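PDB 6D7Y: hemagglutinin from Pseudomonas aeruginosa, which forms the toxic C-terminal tip of a CdiA protein, which probably inhibits the growth of neighbouring bacteria on contact and is bound by an immunity protein. Local coordinates for residues 89-92 against 93-96. Sequence-based numbering, arbitrary orientation.
Sequences GTFK and GFID
F91 and F94, three residues apart on the strand 91-95, are brought onto the same side of the chain by a classic beta bulge, in which K92 and G93 both face R84 of the neighbouring antiparallel strand 82-86. K92 has a helix-like backbone and G93 is almost fully extended, a combination that inserts one extra residue into the usual alternation of a beta strand. The example illustrates how a bulge lets two aromatic side chains meet along one strand. F91 turns CG away from its own nitrogen and beside its carbonyl carbon (chi1 -180°), which carries the ring forward over the backbone of G93. The nitrogen of G93 lies 3.5 Å from the plane of that ring, displaced toward the rim, and F91 CZ closes to 3.2 Å from G93 CA, a tight fit of ring against backbone. Beyond the glycine the same atom reaches F94: F91 CZ stands 4.2 Å above the plane of the F94 ring, over its centre. The pair is therefore T-shaped, the edge of F91 toward the face of F94, with centroids 5.4 Å apart and planes at 73°. Both rings pack on I18 of helix 17-28; F94 also touches A21 and L22 there and meets the ring of W33. K92 takes the other course: its aliphatic chain starts beside the nitrogen of G93, bends at chi2 and leads away, touching F72, R84 and N86. The contact between the rings is thus apolar and aromatic, and polar pairing is left to the backbone, where K92 and G93 both bond to R84. These backbone bonds hold the bulge in the sheet, and the two buried rings, in edge-to-face contact, together form an apolar surface against helix 17-28.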
loop_
_atom_site.group_PDB
_atom_site.type_symbol
_atom_site.label_atom_id
_atom_site.label_comp_id
_atom_site.label_asym_id
_atom_site.label_seq_id
_atom_site.Cartn_x
_atom_site.Cartn_y
_atom_site.Cartn_z
ATOM N N GLY A 89 -6.491 5.111 -10.865
ATOM C CA GLY A 89 -6.038 5.797 -9.649
ATOM C C GLY A 89 -6.483 5.162 -8.334
ATOM O O GLY A 89 -6.140 5.658 -7.264
ATOM N N THR A 90 -7.296 4.108 -8.392
ATOM C CA THR A 90 -7.715 3.452 -7.158
ATOM C C THR A 90 -6.576 2.614 -6.585
ATOM O O THR A 90 -5.743 2.087 -7.318
ATOM C CB THR A 90 -8.961 2.564 -7.325
ATOM O OG1 THR A 90 -8.738 1.544 -8.307
ATOM C CG2 THR A 90 -10.196 3.408 -7.691
ATOM N N PHE A 91 -6.579 2.485 -5.259
ATOM C CA PHE A 91 -5.570 1.699 -4.572
ATOM C C PHE A 91 -5.647 0.217 -4.936
ATOM O O PHE A 91 -6.725 -0.366 -4.914
ATOM C CB PHE A 91 -5.725 1.849 -3.066
ATOM C CG PHE A 91 -4.722 1.077 -2.283
ATOM C CD1 PHE A 91 -3.442 1.574 -2.099
ATOM C CD2 PHE A 91 -5.047 -0.175 -1.742
ATOM C CE1 PHE A 91 -2.518 0.860 -1.382
ATOM C CE2 PHE A 91 -4.119 -0.887 -1.034
ATOM C CZ PHE A 91 -2.849 -0.363 -0.845
ATOM N N LYS A 92 -4.509 -0.379 -5.288
ATOM C CA LYS A 92 -4.441 -1.823 -5.585
ATOM C C LYS A 92 -3.752 -2.529 -4.413
ATOM O O LYS A 92 -4.255 -3.527 -3.880
ATOM C CB LYS A 92 -3.695 -2.094 -6.897
ATOM C CG LYS A 92 -3.377 -3.561 -7.180
ATOM C CD LYS A 92 -4.624 -4.373 -7.335
ATOM C CE LYS A 92 -4.307 -5.780 -7.837
ATOM N NZ LYS A 92 -5.603 -6.452 -8.111
ATOM N N GLY A 93 -2.583 -2.033 -4.028
ATOM C CA GLY A 93 -1.880 -2.649 -2.930
ATOM C C GLY A 93 -0.539 -2.006 -2.645
ATOM O O GLY A 93 -0.111 -1.079 -3.329
ATOM N N PHE A 94 0.085 -2.480 -1.579
ATOM C CA PHE A 94 1.453 -2.081 -1.278
ATOM C C PHE A 94 2.357 -3.045 -2.037
ATOM O O PHE A 94 1.967 -4.161 -2.349
ATOM C CB PHE A 94 1.725 -2.139 0.229
ATOM C CG PHE A 94 1.044 -1.052 1.020
ATOM C CD1 PHE A 94 1.340 0.285 0.784
ATOM C CD2 PHE A 94 0.200 -1.358 2.072
ATOM C CE1 PHE A 94 0.738 1.297 1.519
ATOM C CE2 PHE A 94 -0.393 -0.356 2.812
ATOM C CZ PHE A 94 -0.118 0.975 2.548
ATOM N N ILE A 95 3.574 -2.624 -2.349
ATOM C CA ILE A 95 4.522 -3.462 -3.049
ATOM C C ILE A 95 5.899 -3.253 -2.426
ATOM O O ILE A 95 6.187 -2.194 -1.861
ATOM C CB ILE A 95 4.594 -3.194 -4.585
ATOM C CG1 ILE A 95 4.798 -1.694 -4.861
ATOM C CG2 ILE A 95 3.318 -3.706 -5.280
ATOM C CD1 ILE A 95 4.893 -1.315 -6.337
ATOM N N ASP A 96 6.701 -4.294 -2.496
ATOM C CA ASP A 96 8.069 -4.282 -1.945
ATOM C C ASP A 96 8.885 -5.310 -2.710
ATOM O O ASP A 96 8.416 -5.780 -3.770
ATOM C CB ASP A 96 8.067 -4.497 -0.411
ATOM C CG ASP A 96 7.201 -5.692 0.045
ATOM O OD1 ASP A 96 7.081 -6.692 -0.700
ATOM O OD2 ASP A 96 6.654 -5.625 1.178
ATOM O OXT ASP A 96 9.998 -5.682 -2.318
#